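Local atomic coordinates of dual function macrocyclase-peptidase POPB (Galerina marginata, PDB entry 5N4B), a protein that cleaves peptide bonds on the C-terminal side of proline residues and macrocyclises the processed peptide in the biosynthesis of amanitin toxins. Residues Asp36-Leu41 and Phe673-Gln678; Leu276-Asp281 and Lys285-Val290; Glu370-Ala375 and Tyr433-Pro438; Asn425-Ile430 and Pro506-Ile511. The protein carries 1 engineered substitution. All blocks are in the same frame, centred on the assembly; numbering follows the deposited sequence.

Interaction 1 of 4, residues Asp36-Leu41 and Phe673-Gln678; sequences DPYQWL and FIATLQ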
# COMPACT_ATOMS: atom_id res chain seq x y z
N ASP A 36 20.96 -12.03 -21.87
CA ASP A 36 20.71 -10.99 -20.86
C ASP A 36 21.89 -10.02 -20.91
O ASP A 36 22.71 -9.95 -19.99
CB ASP A 36 20.51 -11.59 -19.47
CG ASP A 36 19.71 -10.66 -18.51
OD1 ASP A 36 18.77 -9.96 -18.99
OD2 ASP A 36 19.99 -10.66 -17.29
N PRO A 37 21.97 -9.22 -21.98
CA PRO A 37 23.13 -8.34 -22.17
C PRO A 37 23.24 -7.27 -21.13
O PRO A 37 24.30 -6.63 -21.02
CB PRO A 37 22.89 -7.74 -23.58
CG PRO A 37 21.44 -7.90 -23.81
CD PRO A 37 21.05 -9.18 -23.11
N TYR A 38 22.16 -7.01 -20.38
CA TYR A 38 22.17 -6.01 -19.32
C TYR A 38 22.17 -6.64 -17.93
O TYR A 38 21.80 -5.99 -16.94
CB TYR A 38 21.02 -4.99 -19.51
CG TYR A 38 21.09 -4.37 -20.91
CD1 TYR A 38 22.21 -3.67 -21.35
CD2 TYR A 38 20.02 -4.52 -21.80
CE1 TYR A 38 22.27 -3.15 -22.61
CE2 TYR A 38 20.09 -4.01 -23.06
CZ TYR A 38 21.19 -3.33 -23.48
OH TYR A 38 21.24 -2.84 -24.78
N GLN A 39 22.61 -7.89 -17.83
CA GLN A 39 22.73 -8.53 -16.51
C GLN A 39 23.55 -7.68 -15.57
O GLN A 39 23.28 -7.66 -14.36
CB GLN A 39 23.32 -9.94 -16.66
CG GLN A 39 23.45 -10.68 -15.31
CD GLN A 39 24.66 -10.21 -14.50
OE1 GLN A 39 25.71 -9.90 -15.07
NE2 GLN A 39 24.51 -10.12 -13.17
N TRP A 40 24.55 -6.97 -16.10
CA TRP A 40 25.45 -6.17 -15.28
C TRP A 40 24.75 -5.00 -14.59
O TRP A 40 25.25 -4.50 -13.59
CB TRP A 40 26.65 -5.71 -16.10
CG TRP A 40 26.32 -4.85 -17.26
CD1 TRP A 40 25.99 -5.25 -18.51
CD2 TRP A 40 26.27 -3.43 -17.25
NE1 TRP A 40 25.74 -4.14 -19.30
CE2 TRP A 40 25.91 -3.01 -18.55
CE3 TRP A 40 26.52 -2.46 -16.28
CZ2 TRP A 40 25.80 -1.67 -18.90
CZ3 TRP A 40 26.40 -1.13 -16.63
CH2 TRP A 40 26.04 -0.74 -17.92
N LEU A 41 23.57 -4.60 -15.06
CA LEU A 41 22.79 -3.56 -14.39
C LEU A 41 22.12 -4.06 -13.14
O LEU A 41 21.48 -3.26 -12.45
CB LEU A 41 21.78 -2.94 -15.38
CG LEU A 41 22.42 -1.98 -16.37
CD1 LEU A 41 21.45 -1.58 -17.50
CD2 LEU A 41 22.90 -0.70 -15.66
N PHE A 673 14.83 -2.67 -18.44
CA PHE A 673 13.78 -2.31 -19.38
C PHE A 673 14.18 -1.08 -20.19
O PHE A 673 14.06 -1.08 -21.42
CB PHE A 673 12.43 -2.16 -18.69
CG PHE A 673 11.30 -1.95 -19.63
CD1 PHE A 673 10.89 -2.98 -20.46
CD2 PHE A 673 10.69 -0.73 -19.73
CE1 PHE A 673 9.84 -2.83 -21.33
CE2 PHE A 673 9.61 -0.55 -20.61
CZ PHE A 673 9.22 -1.61 -21.43
N ILE A 674 14.66 -0.02 -19.54
CA ILE A 674 14.99 1.21 -20.26
C ILE A 674 16.20 0.98 -21.18
O ILE A 674 16.25 1.48 -22.30
CB ILE A 674 15.16 2.42 -19.33
CG1 ILE A 674 15.13 3.76 -20.10
CG2 ILE A 674 16.44 2.31 -18.56
CD1 ILE A 674 13.82 4.04 -20.79
N ALA A 675 17.17 0.19 -20.73
CA ALA A 675 18.31 -0.09 -21.61
C ALA A 675 17.87 -0.86 -22.85
O ALA A 675 18.38 -0.62 -23.96
CB ALA A 675 19.36 -0.88 -20.82
N THR A 676 16.92 -1.77 -22.68
CA THR A 676 16.39 -2.56 -23.79
C THR A 676 15.57 -1.69 -24.74
O THR A 676 15.68 -1.81 -25.97
CB THR A 676 15.59 -3.74 -23.23
OG1 THR A 676 16.45 -4.54 -22.41
CG2 THR A 676 15.06 -4.62 -24.30
N LEU A 677 14.75 -0.78 -24.21
CA LEU A 677 14.04 0.14 -25.07
C LEU A 677 15.01 0.98 -25.87
O LEU A 677 14.84 1.16 -27.08
CB LEU A 677 13.16 1.07 -24.25
CG LEU A 677 11.85 0.57 -23.66
CD1 LEU A 677 11.18 1.67 -22.86
CD2 LEU A 677 10.95 0.06 -24.76
N GLN A 678 15.99 1.57 -25.20
CA GLN A 678 16.93 2.47 -25.88
C GLN A 678 17.79 1.75 -26.88
O GLN A 678 18.18 2.37 -27.87
CB GLN A 678 17.78 3.24 -24.85
CG GLN A 678 16.99 4.20 -23.98
CD GLN A 678 17.83 4.87 -22.88
OE1 GLN A 678 19.02 4.56 -22.70
NE2 GLN A 678 17.22 5.81 -22.14
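The phenol ring of Y38 is covered on one face by A675, whose methyl carbon CB lies 3.7 Å from the ring centroid and only 6° off the ring normal. This is a CH-pi contact centred on the aromatic sextet. Against the opposite face rests P37 of the same loop, its CG displaced toward the rim, while T676 OG1 stands at the edge, near the ring plane and 3.6 Å from Y38 CD2. With CG anti to its carbonyl carbon (chi1 -55°), Y38 sends its ring from the type I turn D36-Q39 toward helix 668-680. Alanine suits the helix position because its short methyl lets the ring lie close to the helix backbone. L41, in the short 3-10 segment that begins at the end of the turn, adds a second apolar touch on the same methyl, L41 CD1 to A675 CB 4.0 Å. Although 36-41 comes from near the N terminus, it packs here on a helix of the alpha/beta-hydrolase domain, as the N-terminal segment does in other prolyl oligopeptidases. D36 also forms a salt bridge with K672, one turn before T676. No hydrogen bond links the two segments: Y38 OH bonds to R17 and T676 OG1 to the backbone O of K672, so the contact itself probably rests mainly on dispersion and CH-pi attraction.

Interaction 2 of 4, residues Leu276-Asp281 and Lys285-Val290; sequences LYQFKD and KNLLWV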
# COMPACT_ATOMS: atom_id res chain seq x y z
N LEU A 276 -1.67 -17.25 16.11
CA LEU A 276 -0.54 -17.22 15.19
C LEU A 276 -1.02 -17.46 13.78
O LEU A 276 -1.71 -18.46 13.52
CB LEU A 276 0.47 -18.30 15.55
CG LEU A 276 1.71 -18.42 14.64
CD1 LEU A 276 2.68 -17.31 14.86
CD2 LEU A 276 2.40 -19.79 14.86
N TYR A 277 -0.66 -16.56 12.90
CA TYR A 277 -0.91 -16.69 11.48
C TYR A 277 0.41 -17.03 10.79
O TYR A 277 1.48 -16.55 11.18
CB TYR A 277 -1.40 -15.38 10.87
CG TYR A 277 -2.60 -14.74 11.55
CD1 TYR A 277 -3.83 -15.32 11.54
CD2 TYR A 277 -2.48 -13.51 12.12
CE1 TYR A 277 -4.90 -14.71 12.16
CE2 TYR A 277 -3.56 -12.89 12.73
CZ TYR A 277 -4.77 -13.50 12.72
OH TYR A 277 -5.87 -12.84 13.29
N GLN A 278 0.35 -17.89 9.78
CA GLN A 278 1.50 -18.20 8.93
C GLN A 278 1.15 -18.02 7.46
O GLN A 278 0.07 -18.41 7.01
CB GLN A 278 1.99 -19.62 9.12
CG GLN A 278 2.17 -20.00 10.61
CD GLN A 278 2.80 -21.34 10.84
OE1 GLN A 278 3.73 -21.75 10.13
NE2 GLN A 278 2.29 -22.03 11.84
N PHE A 279 2.10 -17.44 6.73
CA PHE A 279 1.95 -17.11 5.32
C PHE A 279 3.12 -17.69 4.56
O PHE A 279 4.28 -17.50 4.97
CB PHE A 279 1.91 -15.59 5.09
CG PHE A 279 0.93 -14.86 5.98
CD1 PHE A 279 1.35 -14.40 7.22
CD2 PHE A 279 -0.38 -14.65 5.59
CE1 PHE A 279 0.45 -13.71 8.07
CE2 PHE A 279 -1.28 -13.99 6.46
CZ PHE A 279 -0.86 -13.54 7.67
N LYS A 280 2.86 -18.33 3.45
CA LYS A 280 3.94 -18.91 2.62
C LYS A 280 4.26 -18.12 1.36
O LYS A 280 5.29 -18.39 0.73
CB LYS A 280 3.62 -20.36 2.26
CG LYS A 280 2.43 -20.56 1.37
CD LYS A 280 2.35 -21.99 0.90
CE LYS A 280 1.18 -22.17 -0.07
NZ LYS A 280 1.11 -23.60 -0.53
N ASP A 281 3.42 -17.18 0.98
CA ASP A 281 3.50 -16.42 -0.27
C ASP A 281 2.53 -15.24 -0.15
O ASP A 281 2.08 -14.92 0.97
CB ASP A 281 3.16 -17.33 -1.47
CG ASP A 281 1.76 -17.93 -1.41
OD1 ASP A 281 0.85 -17.37 -0.81
OD2 ASP A 281 1.51 -19.02 -2.00
N LYS A 285 -3.75 -16.78 1.57
CA LYS A 285 -3.99 -18.01 2.29
C LYS A 285 -3.09 -18.05 3.50
O LYS A 285 -2.00 -17.68 3.43
CB LYS A 285 -3.77 -19.25 1.43
CG LYS A 285 -4.64 -19.37 0.19
CD LYS A 285 -4.24 -20.60 -0.62
CE LYS A 285 -5.16 -20.83 -1.79
NZ LYS A 285 -4.96 -19.91 -2.92
N ASN A 286 -3.64 -18.48 4.62
CA ASN A 286 -2.87 -18.57 5.82
C ASN A 286 -3.27 -19.67 6.78
O ASN A 286 -4.34 -20.09 6.83
CB ASN A 286 -2.82 -17.20 6.57
CG ASN A 286 -4.14 -16.76 7.19
OD1 ASN A 286 -4.41 -16.90 8.36
ND2 ASN A 286 -4.91 -16.23 6.40
N LEU A 287 -2.31 -20.08 7.57
CA LEU A 287 -2.58 -20.95 8.68
C LEU A 287 -3.03 -20.12 9.89
O LEU A 287 -2.80 -18.91 9.98
CB LEU A 287 -1.34 -21.77 9.08
CG LEU A 287 -0.66 -22.51 7.93
CD1 LEU A 287 0.46 -23.38 8.46
CD2 LEU A 287 -1.60 -23.33 7.12
N LEU A 288 -3.69 -20.77 10.82
CA LEU A 288 -4.18 -20.13 12.03
C LEU A 288 -4.10 -21.13 13.16
O LEU A 288 -4.79 -22.15 13.16
CB LEU A 288 -5.62 -19.63 11.85
CG LEU A 288 -6.34 -19.19 13.14
CD1 LEU A 288 -5.70 -17.98 13.66
CD2 LEU A 288 -7.83 -19.00 12.88
N TRP A 289 -3.21 -20.85 14.12
CA TRP A 289 -3.05 -21.67 15.31
C TRP A 289 -3.43 -20.83 16.52
O TRP A 289 -3.32 -19.58 16.51
CB TRP A 289 -1.62 -22.22 15.47
CG TRP A 289 -1.13 -23.14 14.38
CD1 TRP A 289 -1.82 -23.63 13.32
CD2 TRP A 289 0.19 -23.67 14.29
NE1 TRP A 289 -0.99 -24.44 12.55
CE2 TRP A 289 0.24 -24.49 13.15
CE3 TRP A 289 1.33 -23.52 15.08
CZ2 TRP A 289 1.38 -25.17 12.77
CZ3 TRP A 289 2.50 -24.18 14.69
CH2 TRP A 289 2.49 -25.02 13.56
N VAL A 290 -3.91 -21.50 17.57
CA VAL A 290 -4.45 -20.84 18.74
C VAL A 290 -3.82 -21.40 19.99
O VAL A 290 -3.85 -22.62 20.20
CB VAL A 290 -5.98 -21.03 18.83
CG1 VAL A 290 -6.54 -20.29 20.07
CG2 VAL A 290 -6.67 -20.55 17.56
O HOH W 1 0.33 -17.68 2.06
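Q278 begins its reach along the neighbouring strand at CB, which rests 4.0 Å from L287 CB. CG stands anti to the carbonyl carbon (chi1 -48°) and the chain runs on extended, bringing CD to 3.9 Å from L287 CD1. OE1 also borders that methyl, and at the tip NE2 lies over one face of the W289 indole, 3.4 Å from W289 CZ2. The amide stands nearly upright on the indole (planes 80° apart), its nitrogen end turned to the ring and offset toward the rim. Glutamine suits the place, since its aliphatic stem packs on leucine before the amide reaches the indole. On the same face of the sheet L276 CD2 lies 3.9 Å from W289 CE3, while the indole NE1 bonds to N309. The two strands form a beta hairpin, the second and third strands of one four-stranded blade of the beta-propeller. L276 and W289 are a hydrogen-bonded pair with nearly straight bonds in both directions. Q278 and L287 pair likewise, but Q278 N to L287 O, at 3.3 Å, is weak. Between them the non-hydrogen-bonded pair Y277 and L288 turns to the other face, where Y277 CE1 meets L288 CD1 at 3.7 Å and the tyrosine hydroxyl reaches D266. Beyond the paired strands, a water accepts from K280 N and lies within bonding distance of D281 OD1 and, at 2.7 Å, of K285 O.

Interaction 3 of 4, residues Glu370-Ala375 and Tyr433-Pro438; sequences EEYFVA and YDFTAP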
# COMPACT_ATOMS: atom_id res chain seq x y z
N GLU A 370 -18.41 -4.01 22.85
CA GLU A 370 -18.38 -5.37 23.38
C GLU A 370 -19.12 -6.43 22.58
O GLU A 370 -18.63 -7.57 22.52
CB GLU A 370 -18.86 -5.44 24.83
CG GLU A 370 -17.94 -4.70 25.84
CD GLU A 370 -16.56 -5.36 26.11
OE1 GLU A 370 -16.05 -6.20 25.34
OE2 GLU A 370 -15.94 -4.97 27.14
N GLU A 371 -20.27 -6.11 21.99
CA GLU A 371 -21.14 -7.15 21.44
C GLU A 371 -21.63 -6.88 20.02
O GLU A 371 -22.27 -7.76 19.43
CB GLU A 371 -22.35 -7.37 22.36
CG GLU A 371 -23.28 -6.24 22.49
CD GLU A 371 -24.53 -6.65 23.29
OE1 GLU A 371 -24.36 -7.06 24.47
OE2 GLU A 371 -25.65 -6.60 22.73
N TYR A 372 -21.41 -5.69 19.49
CA TYR A 372 -21.88 -5.31 18.16
C TYR A 372 -20.76 -5.53 17.15
O TYR A 372 -19.58 -5.67 17.49
CB TYR A 372 -22.32 -3.86 18.11
CG TYR A 372 -23.53 -3.49 18.91
CD1 TYR A 372 -23.44 -3.31 20.27
CD2 TYR A 372 -24.75 -3.34 18.30
CE1 TYR A 372 -24.59 -2.97 21.02
CE2 TYR A 372 -25.90 -3.00 19.01
CZ TYR A 372 -25.81 -2.82 20.38
OH TYR A 372 -26.92 -2.47 21.13
N PHE A 373 -21.13 -5.55 15.89
CA PHE A 373 -20.16 -5.67 14.82
C PHE A 373 -20.40 -4.57 13.81
O PHE A 373 -21.54 -4.29 13.45
CB PHE A 373 -20.21 -7.03 14.15
CG PHE A 373 -19.90 -8.16 15.07
CD1 PHE A 373 -18.59 -8.56 15.24
CD2 PHE A 373 -20.89 -8.76 15.80
CE1 PHE A 373 -18.27 -9.58 16.11
CE2 PHE A 373 -20.56 -9.80 16.66
CZ PHE A 373 -19.28 -10.21 16.82
N VAL A 374 -19.33 -3.94 13.34
CA VAL A 374 -19.37 -2.94 12.27
C VAL A 374 -18.70 -3.58 11.07
O VAL A 374 -17.62 -4.15 11.20
CB VAL A 374 -18.68 -1.63 12.68
CG1 VAL A 374 -18.88 -0.55 11.63
CG2 VAL A 374 -19.17 -1.14 14.06
N ALA A 375 -19.39 -3.56 9.91
CA ALA A 375 -18.93 -4.24 8.71
C ALA A 375 -18.85 -3.24 7.57
O ALA A 375 -19.74 -2.41 7.41
CB ALA A 375 -19.92 -5.32 8.30
N TYR A 433 -19.70 7.22 15.93
CA TYR A 433 -20.91 6.55 16.38
C TYR A 433 -20.78 6.38 17.89
O TYR A 433 -19.83 5.72 18.36
CB TYR A 433 -21.10 5.21 15.69
CG TYR A 433 -22.46 4.57 15.98
CD1 TYR A 433 -22.67 3.85 17.13
CD2 TYR A 433 -23.51 4.73 15.10
CE1 TYR A 433 -23.90 3.28 17.43
CE2 TYR A 433 -24.77 4.16 15.39
CZ TYR A 433 -24.93 3.44 16.53
OH TYR A 433 -26.15 2.89 16.81
N ASP A 434 -21.73 6.95 18.64
CA ASP A 434 -21.70 6.95 20.10
C ASP A 434 -22.89 6.16 20.62
O ASP A 434 -24.03 6.65 20.55
CB ASP A 434 -21.74 8.40 20.58
CG ASP A 434 -21.80 8.53 22.10
OD1 ASP A 434 -21.71 7.51 22.80
OD2 ASP A 434 -21.92 9.71 22.54
N PHE A 435 -22.63 4.95 21.16
CA PHE A 435 -23.71 4.09 21.63
C PHE A 435 -24.42 4.68 22.85
O PHE A 435 -25.53 4.26 23.14
CB PHE A 435 -23.20 2.70 22.00
CG PHE A 435 -22.93 1.79 20.84
CD1 PHE A 435 -23.90 0.97 20.34
CD2 PHE A 435 -21.68 1.79 20.24
CE1 PHE A 435 -23.63 0.11 19.26
CE2 PHE A 435 -21.39 0.95 19.16
CZ PHE A 435 -22.38 0.09 18.69
N THR A 436 -23.79 5.61 23.57
CA THR A 436 -24.42 6.19 24.75
C THR A 436 -25.42 7.29 24.42
O THR A 436 -26.16 7.71 25.31
CB THR A 436 -23.39 6.76 25.76
OG1 THR A 436 -22.84 7.98 25.29
CG2 THR A 436 -22.27 5.80 26.05
N ALA A 437 -25.48 7.76 23.18
CA ALA A 437 -26.37 8.85 22.80
C ALA A 437 -27.78 8.34 22.54
O ALA A 437 -27.99 7.15 22.27
CB ALA A 437 -25.85 9.51 21.53
N PRO A 438 -28.77 9.24 22.56
CA PRO A 438 -30.13 8.86 22.17
C PRO A 438 -30.17 8.22 20.79
O PRO A 438 -29.38 8.55 19.90
CB PRO A 438 -30.89 10.19 22.19
CG PRO A 438 -30.13 11.05 23.10
CD PRO A 438 -28.69 10.67 22.92
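Y372 and F435 meet across backbones that stay well apart, their CA atoms 10.2 Å from each other, with Y372 opening strand 372-379 and F435 inside the type I turn D434-A437 that follows strand 426-434. Two long aromatic side chains suit such a gap. F435 brings one corner of its ring to the tyrosine: F435 CE1 stands 3.4 Å above the Y372 plane, over its centre. The side chains run past each other in opposite directions, their planes obliquely inclined at 43° with centroids 4.6 Å apart. In the seven-bladed beta-propeller these strands belong to consecutive blades, the second strand of one and the third of the next, and the rings bridge the blade-to-blade seam at the end of the propeller away from the hydrolase domain. Y372 also packs on L387 of its own blade, and F435 on F417 of the other. Y433, the strand residue just before the turn, sets CE1 over the centre of an F435 face. The turn is itself braced by D434, whose OD1 accepts from T436 N at 2.9 Å in an Asx turn and from T436 OG1 at 2.8 Å, a short carboxylate being well suited to grip both donors.

Interaction 4 of 4, residues Asn425-Ile430 and Pro506-Ile511; sequences NTPGTI and PFFSPI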
# COMPACT_ATOMS: atom_id res chain seq x y z
N ASN A 425 -13.53 12.95 -4.50
CA ASN A 425 -13.86 14.33 -4.14
C ASN A 425 -14.24 14.49 -2.67
O ASN A 425 -14.89 15.47 -2.30
CB ASN A 425 -14.92 14.89 -5.07
CG ASN A 425 -16.21 14.13 -5.00
OD1 ASN A 425 -16.50 13.44 -4.02
ND2 ASN A 425 -17.01 14.23 -6.07
N THR A 426 -13.78 13.57 -1.80
CA THR A 426 -14.00 13.65 -0.36
C THR A 426 -12.63 13.64 0.31
O THR A 426 -11.97 12.59 0.37
CB THR A 426 -14.85 12.51 0.19
OG1 THR A 426 -16.14 12.57 -0.41
CG2 THR A 426 -14.97 12.60 1.71
N PRO A 427 -12.13 14.78 0.80
CA PRO A 427 -10.75 14.83 1.29
C PRO A 427 -10.44 13.99 2.52
O PRO A 427 -9.32 13.52 2.66
CB PRO A 427 -10.54 16.32 1.59
CG PRO A 427 -11.66 17.05 1.04
CD PRO A 427 -12.74 16.12 0.61
N GLY A 428 -11.40 13.82 3.42
CA GLY A 428 -11.19 13.04 4.62
C GLY A 428 -12.15 13.45 5.69
O GLY A 428 -11.98 14.48 6.35
N THR A 429 -13.17 12.64 5.90
CA THR A 429 -14.18 12.88 6.90
C THR A 429 -14.02 11.82 7.99
O THR A 429 -13.82 10.63 7.71
CB THR A 429 -15.54 12.78 6.28
OG1 THR A 429 -15.65 13.86 5.34
CG2 THR A 429 -16.66 12.88 7.33
N ILE A 430 -14.11 12.24 9.25
CA ILE A 430 -14.07 11.33 10.39
C ILE A 430 -15.45 11.39 11.02
O ILE A 430 -15.87 12.45 11.50
CB ILE A 430 -12.98 11.70 11.40
CG1 ILE A 430 -11.58 11.73 10.73
CG2 ILE A 430 -13.03 10.75 12.58
CD1 ILE A 430 -10.57 12.54 11.39
N PRO A 506 -11.36 4.17 -4.56
CA PRO A 506 -11.35 5.64 -4.54
C PRO A 506 -10.41 6.18 -3.49
O PRO A 506 -10.22 5.60 -2.43
CB PRO A 506 -12.80 5.99 -4.19
CG PRO A 506 -13.61 4.78 -4.68
CD PRO A 506 -12.70 3.60 -4.43
N PHE A 507 -9.81 7.33 -3.79
CA PHE A 507 -8.87 8.00 -2.91
C PHE A 507 -8.88 9.47 -3.28
O PHE A 507 -9.24 9.85 -4.41
CB PHE A 507 -7.48 7.39 -3.00
CG PHE A 507 -6.80 7.58 -4.32
CD1 PHE A 507 -7.03 6.75 -5.35
CD2 PHE A 507 -5.88 8.60 -4.49
CE1 PHE A 507 -6.39 6.93 -6.57
CE2 PHE A 507 -5.21 8.76 -5.71
CZ PHE A 507 -5.49 7.93 -6.73
N PHE A 508 -8.44 10.30 -2.34
CA PHE A 508 -8.35 11.75 -2.56
C PHE A 508 -6.91 12.16 -2.85
O PHE A 508 -6.01 11.87 -2.06
CB PHE A 508 -8.84 12.54 -1.35
CG PHE A 508 -8.93 13.99 -1.62
CD1 PHE A 508 -9.99 14.51 -2.34
CD2 PHE A 508 -7.97 14.87 -1.12
CE1 PHE A 508 -10.06 15.87 -2.61
CE2 PHE A 508 -8.04 16.21 -1.41
CZ PHE A 508 -9.06 16.70 -2.12
N SER A 509 -6.70 12.83 -3.98
CA SER A 509 -5.40 13.38 -4.33
C SER A 509 -5.56 14.82 -4.78
O SER A 509 -6.09 15.06 -5.88
CB SER A 509 -4.79 12.58 -5.46
OG SER A 509 -3.60 13.28 -5.93
N PRO A 510 -5.14 15.81 -3.99
CA PRO A 510 -5.27 17.20 -4.44
C PRO A 510 -4.40 17.48 -5.64
O PRO A 510 -4.78 18.33 -6.44
CB PRO A 510 -4.85 18.03 -3.21
CG PRO A 510 -3.96 17.06 -2.44
CD PRO A 510 -4.60 15.70 -2.63
N ILE A 511 -3.28 16.79 -5.80
CA ILE A 511 -2.46 17.02 -6.99
C ILE A 511 -3.19 16.56 -8.24
O ILE A 511 -3.19 17.25 -9.27
CB ILE A 511 -1.09 16.35 -6.81
CG1 ILE A 511 -0.27 17.17 -5.77
CG2 ILE A 511 -0.38 16.16 -8.15
CD1 ILE A 511 1.16 16.73 -5.56
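F508 meets P427 at the centre of this contact, and the segment 506-511 leads up to it and on into a helix. After P506, F507 turns its side chain away from 425-430 to rest, as I430 also does, against an apolar side chain of the bound peptide. F508, its CG anti to the backbone N (chi1 -172°), points the other way. Its CB lies 3.6 Å from T426 O, and its ring receives P427 CA over one face, 3.6 Å from the centroid and 17° off the normal, a CH-pi contact. The proline ring extends the cover, with P427 CB 3.9 Å from F508 CE2. A rigid proline suits this position because its CA and pyrrolidine carbons make a compact apolar surface for an aromatic face. S509 follows as the N-cap of helix 510-519, its OG bonding to I512 N. P510, lacking an N-H to be satisfied, fits the first turn and packs on helix 68-80. Segment 425-430 starts a strand of the propeller. The contact thus joins the propeller to the alpha/beta-hydrolase domain, the two-domain arrangement of prolyl oligopeptidases that encloses the substrate between them.

In the fold
Starting from the N terminus, residues 36-41 open interaction 1, which closes only at 673-678 after more than 600 residues and encloses the other three contacts; it ties the N-terminal part to the alpha/beta-hydrolase domain. Interaction 2 is a local hairpin closure within one propeller blade, complete before interaction 3 opens at 370-375. Interaction 3 then joins two consecutive blades, but before it closes at 433-438 interaction 4 has already begun at 425-430, on the same strand 426-434. The two therefore cross, and interaction 4 closes at 506-511, linking propeller to hydrolase domain. Interactions 1 and 3 lie farthest apart, their centres about 57 Å from each other.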